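Local atomic coordinates of hemolysin (Xylella fastidiosa, PDB entry 2OAI), a protein that belongs to a membrane-anchored family of CorC/HlyC proteins, binds calcium through its transporter-associated domain and, as a whole protein, may also bind flavin adenine dinucleotide. Residues F20-T25 and E29-V34; G52-Y57 and I75-L80. One frame throughout, in Å; residues are numbered along the deposited sequence. Where two conformers were deposited one is given.

Contact 1: F20-T25 and E29-V34; sequences FLIDGT and EELREV. With EDO (1,2-ethanediol), chain E.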
loop_
_atom_site.group_PDB
_atom_site.type_symbol
_atom_site.label_atom_id
_atom_site.label_comp_id
_atom_site.label_asym_id
_atom_site.label_seq_id
_atom_site.Cartn_x
_atom_site.Cartn_y
_atom_site.Cartn_z
ATOM N N PHE A 20 -5.923 0.916 8.403
ATOM C CA PHE A 20 -5.175 2.157 8.256
ATOM C C PHE A 20 -4.021 1.922 7.332
ATOM O O PHE A 20 -3.315 0.906 7.447
ATOM C CB PHE A 20 -4.581 2.603 9.601
ATOM C CG PHE A 20 -5.612 2.964 10.665
ATOM C CD1 PHE A 20 -6.663 3.823 10.384
ATOM C CD2 PHE A 20 -5.481 2.476 11.956
ATOM C CE1 PHE A 20 -7.595 4.161 11.384
ATOM C CE2 PHE A 20 -6.399 2.818 12.968
ATOM C CZ PHE A 20 -7.453 3.646 12.683
ATOM N N LEU A 21 -3.775 2.881 6.464
ATOM C CA LEU A 21 -2.545 2.919 5.690
ATOM C C LEU A 21 -1.659 4.022 6.284
ATOM O O LEU A 21 -2.078 5.200 6.396
ATOM C CB LEU A 21 -2.857 3.188 4.223
ATOM C CG LEU A 21 -3.463 1.956 3.510
ATOM C CD1 LEU A 21 -4.158 2.352 2.174
ATOM C CD2 LEU A 21 -2.316 0.946 3.215
ATOM N N ILE A 22 -0.440 3.631 6.681
ATOM C CA ILE A 22 0.401 4.496 7.525
ATOM C C ILE A 22 1.820 4.641 6.955
ATOM O O ILE A 22 2.419 3.671 6.502
ATOM C CB ILE A 22 0.478 3.970 8.962
ATOM C CG1 ILE A 22 -0.950 3.773 9.536
ATOM C CG2 ILE A 22 1.313 4.955 9.844
ATOM C CD1 ILE A 22 -0.984 3.381 11.026
ATOM N N ASP A 23 2.329 5.867 6.956
ATOM C CA ASP A 23 3.693 6.161 6.468
ATOM C C ASP A 23 4.715 5.508 7.421
ATOM O O ASP A 23 4.511 5.498 8.652
ATOM C CB ASP A 23 3.888 7.685 6.441
ATOM C CG ASP A 23 5.116 8.084 5.683
ATOM O OD1 ASP A 23 6.226 7.915 6.219
ATOM O OD2 ASP A 23 4.980 8.563 4.539
ATOM N N GLY A 24 5.785 4.915 6.876
ATOM C CA GLY A 24 6.821 4.328 7.738
ATOM C C GLY A 24 7.443 5.291 8.736
ATOM O O GLY A 24 7.983 4.861 9.753
ATOM N N THR A 25 7.396 6.599 8.468
ATOM C CA THR A 25 8.011 7.563 9.394
ATOM C C THR A 25 7.164 7.913 10.627
ATOM O O THR A 25 7.604 8.707 11.484
ATOM C CB THR A 25 8.379 8.878 8.682
ATOM O OG1 THR A 25 7.175 9.503 8.224
ATOM C CG2 THR A 25 9.322 8.608 7.528
ATOM N N GLU A 29 5.368 6.538 19.293
ATOM C CA GLU A 29 4.541 7.166 20.326
ATOM C C GLU A 29 3.186 7.515 19.755
ATOM O O GLU A 29 2.150 7.289 20.388
ATOM C CB GLU A 29 5.167 8.456 20.825
ATOM C CG GLU A 29 6.440 8.293 21.568
ATOM C CD GLU A 29 6.770 9.547 22.351
ATOM O OE1 GLU A 29 7.273 10.517 21.733
ATOM O OE2 GLU A 29 6.508 9.567 23.577
ATOM N N GLU A 30 3.211 8.083 18.554
ATOM C CA GLU A 30 1.994 8.505 17.893
ATOM C C GLU A 30 1.204 7.293 17.417
ATOM O O GLU A 30 -0.017 7.284 17.477
ATOM C CB GLU A 30 2.319 9.439 16.718
ATOM C CG GLU A 30 1.968 10.907 16.963
ATOM C CD GLU A 30 0.453 11.154 16.953
ATOM O OE1 GLU A 30 -0.306 10.274 16.481
ATOM O OE2 GLU A 30 0.017 12.230 17.413
ATOM N N LEU A 31 1.906 6.269 16.949
ATOM C CA LEU A 31 1.267 5.018 16.562
ATOM C C LEU A 31 0.518 4.401 17.761
ATOM O O LEU A 31 -0.631 3.957 17.622
ATOM C CB LEU A 31 2.305 4.040 16.006
ATOM C CG LEU A 31 1.774 2.696 15.486
ATOM C CD1 LEU A 31 0.817 2.838 14.291
ATOM C CD2 LEU A 31 2.935 1.738 15.145
ATOM N N ARG A 32 1.144 4.409 18.941
ATOM C CA ARG A 32 0.516 3.832 20.119
ATOM C C ARG A 32 -0.797 4.536 20.396
ATOM O O ARG A 32 -1.774 3.893 20.784
ATOM C CB ARG A 32 1.400 3.952 21.368
ATOM C CG ARG A 32 2.564 2.990 21.346
ATOM C CD ARG A 32 3.255 2.848 22.742
ATOM N NE ARG A 32 4.546 2.173 22.571
ATOM C CZ ARG A 32 4.712 0.849 22.445
ATOM N NH1 ARG A 32 5.935 0.357 22.265
ATOM N NH2 ARG A 32 3.669 0.015 22.510
ATOM N N GLU A 33 -0.790 5.853 20.234
ATOM C CA GLU A 33 -1.975 6.658 20.547
ATOM C C GLU A 33 -3.097 6.330 19.573
ATOM O O GLU A 33 -4.234 6.111 19.992
ATOM C CB GLU A 33 -1.678 8.158 20.503
ATOM C CG GLU A 33 -0.637 8.629 21.493
ATOM C CD GLU A 33 -0.422 10.158 21.460
ATOM O OE1 GLU A 33 0.169 10.685 20.470
ATOM O OE2 GLU A 33 -0.830 10.817 22.441
ATOM N N VAL A 34 -2.784 6.252 18.281
ATOM C CA VAL A 34 -3.817 6.047 17.245
ATOM C C VAL A 34 -4.371 4.618 17.146
ATOM O O VAL A 34 -5.450 4.396 16.586
ATOM C CB VAL A 34 -3.355 6.530 15.849
ATOM C CG1 VAL A 34 -2.763 7.933 15.951
ATOM C CG2 VAL A 34 -2.364 5.544 15.232
HETATM C C1 EDO E . 8.483 6.406 4.392
HETATM O O1 EDO E . 7.727 7.569 4.151
HETATM C C2 EDO E . 8.710 6.050 5.843
HETATM O O2 EDO E . 9.753 5.082 5.944
#

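Contact 2: G52-Y57 and I75-L80; sequences GMCISY and IEIVDL. With CA (calcium ion), chain C; CA (calcium ion), chain B; CA (calcium ion), chain D.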
loop_
_atom_site.group_PDB
_atom_site.type_symbol
_atom_site.label_atom_id
_atom_site.label_comp_id
_atom_site.label_asym_id
_atom_site.label_seq_id
_atom_site.Cartn_x
_atom_site.Cartn_y
_atom_site.Cartn_z
ATOM N N GLY A 52 11.193 1.741 11.490
ATOM C CA GLY A 52 12.258 1.281 12.392
ATOM C C GLY A 52 11.847 0.009 13.125
ATOM O O GLY A 52 12.656 -0.924 13.256
HETATM N N MSE A 53 10.590 -0.034 13.567
HETATM C CA MSE A 53 10.088 -1.191 14.268
HETATM C C MSE A 53 10.055 -2.409 13.348
HETATM O O MSE A 53 10.386 -3.521 13.773
HETATM C CB MSE A 53 8.699 -0.937 14.832
HETATM C CG MSE A 53 8.181 -2.165 15.501
HETATM SE SE MSE A 53 6.637 -1.850 16.632
HETATM C CE MSE A 53 5.384 -1.592 15.375
ATOM N N CYS A 54 9.653 -2.191 12.095
ATOM C CA CYS A 54 9.693 -3.263 11.104
ATOM C C CYS A 54 11.096 -3.832 10.898
ATOM O O CYS A 54 11.267 -5.051 10.881
ATOM C CB CYS A 54 9.132 -2.795 9.771
ATOM S SG CYS A 54 7.370 -2.415 9.874
ATOM N N ILE A 55 12.088 -2.956 10.719
ATOM C CA ILE A 55 13.459 -3.414 10.442
ATOM C C ILE A 55 13.961 -4.201 11.657
ATOM O O ILE A 55 14.616 -5.241 11.517
ATOM C CB ILE A 55 14.419 -2.210 10.101
ATOM C CG1 ILE A 55 14.008 -1.537 8.778
ATOM C CG2 ILE A 55 15.901 -2.650 10.132
ATOM C CD1 ILE A 55 14.230 -2.366 7.492
ATOM N N SER A 56 13.624 -3.710 12.847
ATOM C CA SER A 56 14.011 -4.354 14.085
ATOM C C SER A 56 13.424 -5.772 14.158
ATOM O O SER A 56 14.128 -6.719 14.504
ATOM C CB SER A 56 13.557 -3.500 15.270
ATOM O OG SER A 56 13.959 -4.071 16.491
ATOM N N TYR A 57 12.152 -5.907 13.790
ATOM C CA TYR A 57 11.478 -7.198 13.843
ATOM C C TYR A 57 12.047 -8.197 12.837
ATOM O O TYR A 57 12.363 -9.319 13.220
ATOM C CB TYR A 57 9.971 -7.056 13.638
ATOM C CG TYR A 57 9.267 -8.402 13.611
ATOM C CD1 TYR A 57 8.875 -9.029 14.795
ATOM C CD2 TYR A 57 9.013 -9.055 12.395
ATOM C CE1 TYR A 57 8.246 -10.267 14.775
ATOM C CE2 TYR A 57 8.388 -10.295 12.367
ATOM C CZ TYR A 57 8.006 -10.888 13.558
ATOM O OH TYR A 57 7.368 -12.113 13.535
ATOM N N ILE A 75 0.576 -5.764 11.103
ATOM C CA ILE A 75 1.299 -4.730 10.367
ATOM C C ILE A 75 1.929 -5.344 9.124
ATOM O O ILE A 75 2.815 -6.191 9.232
ATOM C CB ILE A 75 2.417 -4.107 11.240
ATOM C CG1 ILE A 75 1.836 -3.603 12.567
ATOM C CG2 ILE A 75 3.136 -2.971 10.480
ATOM C CD1 ILE A 75 2.895 -3.197 13.572
ATOM N N GLU A 76 1.474 -4.901 7.961
ATOM C CA GLU A 76 1.873 -5.511 6.693
ATOM C C GLU A 76 2.607 -4.480 5.843
ATOM O O GLU A 76 2.173 -3.335 5.750
ATOM C CB GLU A 76 0.633 -6.052 5.960
ATOM C CG GLU A 76 1.003 -6.613 4.569
ATOM C CD GLU A 76 -0.206 -7.188 3.814
ATOM O OE1 GLU A 76 -1.348 -7.203 4.373
ATOM O OE2 GLU A 76 0.003 -7.609 2.655
ATOM N N ILE A 77 3.735 -4.870 5.248
ATOM C CA ILE A 77 4.490 -3.960 4.401
ATOM C C ILE A 77 3.718 -3.840 3.098
ATOM O O ILE A 77 3.453 -4.846 2.462
ATOM C CB ILE A 77 5.893 -4.562 4.070
ATOM C CG1 ILE A 77 6.629 -4.923 5.380
ATOM C CG2 ILE A 77 6.688 -3.616 3.109
ATOM C CD1 ILE A 77 6.767 -3.825 6.296
ATOM N N VAL A 78 3.356 -2.628 2.682
ATOM C CA VAL A 78 2.636 -2.546 1.390
ATOM C C VAL A 78 3.349 -1.749 0.304
ATOM O O VAL A 78 3.018 -1.901 -0.870
ATOM C CB VAL A 78 1.160 -2.118 1.511
ATOM C CG1 VAL A 78 0.325 -3.143 2.335
ATOM C CG2 VAL A 78 1.072 -0.746 2.018
ATOM N N ASP A 79 4.353 -0.948 0.686
ATOM C CA ASP A 79 5.206 -0.288 -0.306
ATOM C C ASP A 79 6.588 -0.031 0.190
ATOM O O ASP A 79 6.744 0.461 1.297
ATOM C CB ASP A 79 4.632 1.057 -0.756
ATOM C CG ASP A 79 5.489 1.715 -1.833
ATOM O OD1 ASP A 79 5.674 1.107 -2.904
ATOM O OD2 ASP A 79 5.994 2.818 -1.613
ATOM N N LEU A 80 7.569 -0.351 -0.667
ATOM C CA LEU A 80 8.969 0.047 -0.454
ATOM C C LEU A 80 9.325 1.103 -1.490
ATOM O O LEU A 80 8.800 1.078 -2.626
ATOM C CB LEU A 80 9.885 -1.166 -0.648
ATOM C CG LEU A 80 9.693 -2.366 0.295
ATOM C CD1 LEU A 80 10.619 -3.504 -0.128
ATOM C CD2 LEU A 80 9.984 -1.962 1.735
HETATM CA CA CA C . 7.361 2.202 -4.180
HETATM CA CA CA B . 6.484 4.733 -2.057
HETATM CA CA CA D . 5.875 5.390 -2.259
HETATM O O HOH W 1 8.574 0.218 -5.213
HETATM O O HOH W 2 8.455 3.397 -6.056
HETATM O O HOH W 3 5.944 1.429 -6.016
#

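Contact 1: F20-T25 and E29-V34
I22 lays the end of its side chain against that of L31, the two running obliquely to one another, with CD1 of I22 3.8 Å from CD1 of L31. The pair joins the second strand of the five-stranded antiparallel sheet of the transporter-associated (CorC_HlyC) domain to helix 28-35, which packs on one face of that sheet. The strand side chain reaches out because CD1 lies anti to CA about the CB-CG1 bond (chi2 -174°). On the helix, L31 has CG anti to the backbone N (chi1 -177°), which carries its CD1 branch toward the strand although its CB does not point there. One turn further on, V34 approaches more loosely: its CG2 is 4.9 Å from CD1 of I22. At the strand's start the F20 ring lies beside the end of the helix, its CE2 4.1 Å from O of V34, a van der Waals approach oblique to the ring. L50 touches both I22 and L31, while M12 on the edge strand packs on F20, I22 and V34. L21 faces the other side of the sheet, where V64 of the second subunit meets it.

No hydrogen bond ties strand to helix; the two are held by apolar packing. Beyond the strand the chain leaves the sheet through an Asx turn in which N of T25 donates to OD1 of D23 over 2.9 Å, nearly straight at 167° and onto the anti lone pair. The hydroxyl OG1 of T25 binds the same oxygen at 2.7 Å, from above the carboxylate plane. A 1,2-ethanediol, probably from the crystallisation liquor, adds a third donor: its O1 hydrogen-bonds to OD1 of D23 at 2.6 Å.

Contact 2: G52-Y57 and I75-L80
M53, a selenomethionine in this crystal, lies on the sheet-facing side of helix 50-58 where that helix packs on the five-stranded antiparallel sheet of the CorC_HlyC domain. Its CG stands anti to the backbone N and the chain turns at the selenium (chi3 73°), presenting CE to the CD1 end of I75, whose side chain it meets at about a right angle. CE of M53 lies 3.5 Å from CD1 of I75, tighter than usual for two carbons, but I75 has two deposited conformers and the closeness is doubtful.

C54 comes next and touches two isoleucines of segment 75-80. Its SG is 3.9 Å from CD1 of I77 and 4.3 Å from CG2 of I75, both contacts of apolar kind. I85 packs on both C54 and I77, and F68 on C54 and I75, completing a buried core. Further along, Y57 stacks its ring on F68.

Past I77 the second segment turns away from helix 50-58 and enters a calcium site. OD1 of D79 and the carbonyl O of L80 bind one calcium, each at 2.4 Å, with three waters and further ligands from outside the two segments; D81 belongs to the same site. The other carboxylate oxygen binds at two alternative calcium positions too close to be filled together; OD2 of D79 is 2.7 Å from the farther of them.

In the fold
The contacts follow one another along the chain and share one sheet, each setting a helix on the same face of it; their centres are about 12 Å apart. The two helices meet where CD2 of L31 touches CE of M53 at 4.1 Å, which merges both packings into one hydrophobic core. On the other side of the sheet CD2 of L21 packs on CG2 of V78 at 4.0 Å, close to the second subunit. Contact 2 leads directly into the calcium site, where D79, D81 and D86 of both subunits gather, whereas the side chain of I22 in contact 1 remains about 10 Å from a bound calcium.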